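PDB 1O12: N-acetylglucosamine-6-phosphate deacetylase from Thermotoga maritima, which probably removes the acetyl group of N-acetylglucosamine-6-phosphate by hydrolysis, using one bound divalent metal cation per subunit. Local coordinates for residues R180-T192 with V204-P216. Sequence-based numbering, arbitrary orientation.
With FE (Fe (III) ion), chain C.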
loop_
_atom_site.group_PDB
_atom_site.type_symbol
_atom_site.label_atom_id
_atom_site.label_comp_id
_atom_site.label_asym_id
_atom_site.label_seq_id
_atom_site.Cartn_x
_atom_site.Cartn_y
_atom_site.Cartn_z
ATOM N N ARG A 180 8.572 -31.524 1.353
ATOM C CA ARG A 180 8.061 -32.466 0.356
ATOM C C ARG A 180 7.901 -31.831 -1.030
ATOM O O ARG A 180 7.188 -32.367 -1.903
ATOM C CB ARG A 180 6.726 -33.047 0.809
ATOM C CG ARG A 180 6.771 -33.597 2.198
ATOM C CD ARG A 180 5.427 -34.141 2.626
ATOM N NE ARG A 180 5.428 -34.327 4.068
ATOM C CZ ARG A 180 4.448 -34.898 4.753
ATOM N NH1 ARG A 180 3.369 -35.351 4.129
ATOM N NH2 ARG A 180 4.561 -35.013 6.067
ATOM N N ASP A 181 8.581 -30.699 -1.227
ATOM C CA ASP A 181 8.541 -29.985 -2.507
ATOM C C ASP A 181 7.144 -29.405 -2.727
ATOM O O ASP A 181 6.606 -29.434 -3.828
ATOM C CB ASP A 181 8.913 -30.933 -3.659
ATOM C CG ASP A 181 9.455 -30.194 -4.887
ATOM O OD1 ASP A 181 9.566 -30.826 -5.974
ATOM O OD2 ASP A 181 9.780 -28.984 -4.774
ATOM N N ILE A 182 6.555 -28.914 -1.643
ATOM C CA ILE A 182 5.244 -28.284 -1.687
ATOM C C ILE A 182 5.386 -26.824 -1.206
ATOM O O ILE A 182 5.968 -26.575 -0.152
ATOM C CB ILE A 182 4.234 -29.036 -0.787
ATOM C CG1 ILE A 182 4.087 -30.483 -1.268
ATOM C CG2 ILE A 182 2.900 -28.303 -0.778
ATOM C CD1 ILE A 182 3.070 -31.302 -0.482
ATOM N N VAL A 183 4.892 -25.875 -2.002
ATOM C CA VAL A 183 4.956 -24.465 -1.641
ATOM C C VAL A 183 3.696 -24.089 -0.843
ATOM O O VAL A 183 2.581 -24.381 -1.278
ATOM C CB VAL A 183 5.022 -23.534 -2.911
ATOM C CG1 VAL A 183 4.915 -22.058 -2.486
ATOM C CG2 VAL A 183 6.322 -23.762 -3.704
ATOM N N LEU A 184 3.872 -23.471 0.326
ATOM C CA LEU A 184 2.728 -23.027 1.129
ATOM C C LEU A 184 2.292 -21.613 0.719
ATOM O O LEU A 184 3.114 -20.782 0.372
ATOM C CB LEU A 184 3.074 -23.029 2.622
ATOM C CG LEU A 184 3.238 -24.410 3.258
ATOM C CD1 LEU A 184 3.415 -24.242 4.765
ATOM C CD2 LEU A 184 1.998 -25.277 2.945
ATOM N N SER A 185 1.003 -21.335 0.750
ATOM C CA SER A 185 0.532 -20.008 0.373
ATOM C C SER A 185 -0.623 -19.596 1.285
ATOM O O SER A 185 -1.540 -20.380 1.514
ATOM C CB SER A 185 0.076 -19.991 -1.109
ATOM O OG SER A 185 0.030 -18.657 -1.637
ATOM N N ALA A 186 -0.586 -18.378 1.803
ATOM C CA ALA A 186 -1.639 -17.914 2.706
ATOM C C ALA A 186 -2.789 -17.316 1.915
ATOM O O ALA A 186 -2.577 -16.552 0.963
ATOM C CB ALA A 186 -1.081 -16.885 3.685
ATOM N N GLY A 187 -4.002 -17.685 2.316
ATOM C CA GLY A 187 -5.212 -17.209 1.676
ATOM C C GLY A 187 -6.434 -17.717 2.420
ATOM O O GLY A 187 -6.346 -18.691 3.182
ATOM N N HIS A 188 -7.573 -17.044 2.208
ATOM C CA HIS A 188 -8.846 -17.384 2.853
ATOM C C HIS A 188 -8.657 -17.385 4.350
ATOM O O HIS A 188 -8.974 -18.347 5.026
ATOM C CB HIS A 188 -9.303 -18.750 2.369
ATOM C CG HIS A 188 -9.635 -18.773 0.914
ATOM N ND1 HIS A 188 -10.761 -18.155 0.398
ATOM C CD2 HIS A 188 -8.977 -19.307 -0.145
ATOM C CE1 HIS A 188 -10.784 -18.315 -0.914
ATOM N NE2 HIS A 188 -9.714 -19.010 -1.269
ATOM N N SER A 189 -8.142 -16.278 4.860
ATOM C CA SER A 189 -7.827 -16.164 6.266
ATOM C C SER A 189 -8.143 -14.814 6.883
ATOM O O SER A 189 -8.254 -13.808 6.183
ATOM C CB SER A 189 -6.335 -16.457 6.426
ATOM O OG SER A 189 -5.747 -15.710 7.474
ATOM N N ILE A 190 -8.309 -14.790 8.203
ATOM C CA ILE A 190 -8.536 -13.510 8.889
ATOM C C ILE A 190 -7.352 -13.244 9.792
ATOM O O ILE A 190 -7.366 -12.322 10.579
ATOM C CB ILE A 190 -9.830 -13.467 9.753
ATOM C CG1 ILE A 190 -9.894 -14.676 10.680
ATOM C CG2 ILE A 190 -11.044 -13.335 8.868
ATOM C CD1 ILE A 190 -11.276 -14.807 11.338
ATOM N N ALA A 191 -6.320 -14.060 9.666
ATOM C CA ALA A 191 -5.130 -13.905 10.476
ATOM C C ALA A 191 -4.594 -12.467 10.538
ATOM O O ALA A 191 -4.656 -11.689 9.569
ATOM C CB ALA A 191 -4.039 -14.840 9.968
ATOM N N THR A 192 -4.036 -12.140 11.691
ATOM C CA THR A 192 -3.470 -10.836 11.927
ATOM C C THR A 192 -2.079 -10.826 11.325
ATOM O O THR A 192 -1.607 -11.824 10.809
ATOM C CB THR A 192 -3.337 -10.579 13.435
ATOM O OG1 THR A 192 -2.506 -11.598 14.006
ATOM C CG2 THR A 192 -4.708 -10.623 14.114
ATOM N N VAL A 204 7.229 -19.157 4.846
ATOM C CA VAL A 204 6.057 -19.031 3.977
ATOM C C VAL A 204 6.140 -17.643 3.362
ATOM O O VAL A 204 6.091 -16.640 4.087
ATOM C CB VAL A 204 4.706 -19.165 4.756
ATOM C CG1 VAL A 204 3.544 -19.002 3.792
ATOM C CG2 VAL A 204 4.631 -20.546 5.490
ATOM N N LYS A 205 6.270 -17.560 2.042
ATOM C CA LYS A 205 6.383 -16.240 1.445
ATOM C C LYS A 205 5.464 -15.962 0.256
ATOM O O LYS A 205 5.841 -15.282 -0.697
ATOM C CB LYS A 205 7.847 -15.979 1.084
ATOM C CG LYS A 205 8.772 -16.018 2.284
ATOM C CD LYS A 205 10.222 -15.941 1.852
ATOM C CE LYS A 205 11.176 -15.817 3.041
ATOM N NZ LYS A 205 12.588 -15.683 2.549
ATOM N N ARG A 206 4.228 -16.430 0.348
ATOM C CA ARG A 206 3.298 -16.234 -0.739
ATOM C C ARG A 206 1.841 -16.026 -0.256
ATOM O O ARG A 206 1.417 -16.599 0.749
ATOM C CB ARG A 206 3.426 -17.466 -1.651
ATOM C CG ARG A 206 2.728 -17.434 -2.983
ATOM C CD ARG A 206 2.881 -18.790 -3.614
ATOM N NE ARG A 206 2.427 -18.822 -4.985
ATOM C CZ ARG A 206 1.155 -18.795 -5.380
ATOM N NH1 ARG A 206 0.184 -18.738 -4.480
ATOM N NH2 ARG A 206 0.870 -18.828 -6.696
ATOM N N ILE A 207 1.086 -15.189 -0.966
ATOM C CA ILE A 207 -0.324 -14.950 -0.644
ATOM C C ILE A 207 -1.244 -15.298 -1.855
ATOM O O ILE A 207 -0.991 -14.851 -2.987
ATOM C CB ILE A 207 -0.523 -13.512 -0.198
ATOM C CG1 ILE A 207 0.203 -13.311 1.135
ATOM C CG2 ILE A 207 -2.028 -13.203 -0.071
ATOM C CD1 ILE A 207 0.067 -11.938 1.709
ATOM N N THR A 208 -2.277 -16.119 -1.603
ATOM C CA THR A 208 -3.214 -16.602 -2.632
ATOM C C THR A 208 -4.257 -15.536 -3.007
ATOM O O THR A 208 -4.893 -14.928 -2.139
ATOM C CB THR A 208 -3.881 -17.973 -2.160
ATOM O OG1 THR A 208 -2.852 -18.950 -2.004
ATOM C CG2 THR A 208 -4.902 -18.518 -3.169
ATOM N N HIS A 209 -4.434 -15.367 -4.318
ATOM C CA HIS A 209 -5.263 -14.318 -4.934
ATOM C C HIS A 209 -5.550 -13.121 -4.025
ATOM O O HIS A 209 -6.635 -12.973 -3.458
ATOM C CB HIS A 209 -6.553 -14.863 -5.591
ATOM C CG HIS A 209 -7.399 -15.709 -4.702
ATOM N ND1 HIS A 209 -7.593 -15.430 -3.371
ATOM C CD2 HIS A 209 -8.109 -16.833 -4.961
ATOM C CE1 HIS A 209 -8.382 -16.350 -2.843
ATOM N NE2 HIS A 209 -8.708 -17.213 -3.787
ATOM N N PHE A 210 -4.510 -12.296 -3.890
ATOM C CA PHE A 210 -4.497 -11.066 -3.095
ATOM C C PHE A 210 -5.333 -10.013 -3.829
ATOM O O PHE A 210 -5.182 -9.822 -5.036
ATOM C CB PHE A 210 -3.044 -10.583 -2.977
ATOM C CG PHE A 210 -2.873 -9.277 -2.241
ATOM C CD1 PHE A 210 -2.522 -9.267 -0.895
ATOM C CD2 PHE A 210 -3.040 -8.059 -2.903
ATOM C CE1 PHE A 210 -2.337 -8.082 -0.218
ATOM C CE2 PHE A 210 -2.860 -6.859 -2.239
ATOM C CZ PHE A 210 -2.506 -6.864 -0.892
ATOM N N PRO A 211 -6.200 -9.293 -3.106
ATOM C CA PRO A 211 -6.443 -9.402 -1.667
ATOM C C PRO A 211 -7.781 -10.073 -1.384
ATOM O O PRO A 211 -8.327 -9.930 -0.288
ATOM C CB PRO A 211 -6.471 -7.961 -1.242
ATOM C CG PRO A 211 -7.310 -7.382 -2.347
ATOM C CD PRO A 211 -6.766 -8.031 -3.612
ATOM N N ASN A 212 -8.322 -10.785 -2.363
ATOM C CA ASN A 212 -9.613 -11.437 -2.128
ATOM C C ASN A 212 -9.480 -12.512 -1.041
ATOM O O ASN A 212 -8.507 -13.269 -1.013
ATOM C CB ASN A 212 -10.150 -12.087 -3.411
ATOM C CG ASN A 212 -9.964 -11.212 -4.660
ATOM O OD1 ASN A 212 -9.074 -11.469 -5.486
ATOM N ND2 ASN A 212 -10.813 -10.186 -4.806
ATOM N N GLY A 213 -10.452 -12.575 -0.140
ATOM C CA GLY A 213 -10.422 -13.590 0.911
ATOM C C GLY A 213 -9.509 -13.286 2.080
ATOM O O GLY A 213 -8.954 -14.196 2.700
ATOM N N LEU A 214 -9.338 -12.008 2.385
ATOM C CA LEU A 214 -8.487 -11.602 3.495
ATOM C C LEU A 214 -9.124 -10.444 4.240
ATOM O O LEU A 214 -9.999 -9.742 3.705
ATOM C CB LEU A 214 -7.122 -11.174 2.973
ATOM C CG LEU A 214 -6.374 -12.249 2.177
ATOM C CD1 LEU A 214 -5.501 -11.565 1.128
ATOM C CD2 LEU A 214 -5.554 -13.136 3.120
ATOM N N LYS A 215 -8.719 -10.247 5.488
ATOM C CA LYS A 215 -9.257 -9.124 6.215
ATOM C C LYS A 215 -8.549 -7.922 5.567
ATOM O O LYS A 215 -7.375 -8.014 5.179
ATOM C CB LYS A 215 -8.894 -9.205 7.693
ATOM C CG LYS A 215 -9.564 -8.131 8.540
ATOM C CD LYS A 215 -10.891 -8.602 9.160
ATOM C CE LYS A 215 -10.678 -9.554 10.332
ATOM N NZ LYS A 215 -11.973 -10.119 10.790
ATOM N N PRO A 216 -9.264 -6.797 5.397
ATOM C CA PRO A 216 -8.682 -5.597 4.799
ATOM C C PRO A 216 -7.533 -5.017 5.636
ATOM O O PRO A 216 -7.237 -5.475 6.754
ATOM C CB PRO A 216 -9.863 -4.637 4.746
ATOM C CG PRO A 216 -11.038 -5.569 4.524
ATOM C CD PRO A 216 -10.734 -6.689 5.488
HETATM FE FE FE C . -10.114 -19.027 -3.463
HETATM O O HOH W 1 5.931 -19.714 0.074
HETATM O O HOH W 2 -7.017 -15.083 -0.005
#
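Val204 lays CG2 against CD1 and CB of Leu184, an apolar touch ahead of the backbone bridge of Ala186 with Ile207. A water donates to Leu184 O and accepts from Lys205 N. Arg206 carries CG anti to its own N (chi1 -171°) and runs extended to NE, passing alongside Ser185, its CD touching Val183 CG1 where the two side chains cross at about a right angle. Its NH1 donates to Ser185 OG at 2.8 Å, the oxygen in the guanidinium plane; NE and NH2 form salt bridges to Glu336 and Glu237. With a leucine in its place, both carboxylates would probably be left without their cationic mate and Ser185 OG without this donor. Arg206 O accepts from Ala186 N at 2.9 Å, and Thr208 N answers to Ala186 O, bracketing Ile207 as in a parallel bridge. Strands 183-186 and 206-207 are thus neighbouring parallel strands of the TIM-barrel-type amidohydrolase fold, joined through helix 193-200, with the metal site just beyond their C-terminal ends. Thr208 OG1 shares a hydrogen bond with Ser185 OG (2.9 Å) and has a second with Thr163 OG1 on strand 159-164. His209 NE2 binds the iron at 2.3 Å beside His188 NE2 at 2.2 Å, the two ring planes turned 85° to each other; Glu127 is the third protein ligand. Thr208 CG2 lies over one face of the His209 ring, while Lys135 O holds His188 ND1. A second water accepts from His188 N and lies 2.6 Å from Asn212 O. Gly213, a predicted substrate-binding residue in the type II turn from Pro211 to Leu214, offers its O to Ser189 N at 3.1 Å. Lys215, bent in mid-chain, rests CE and NZ against Ile190 CB and CG2.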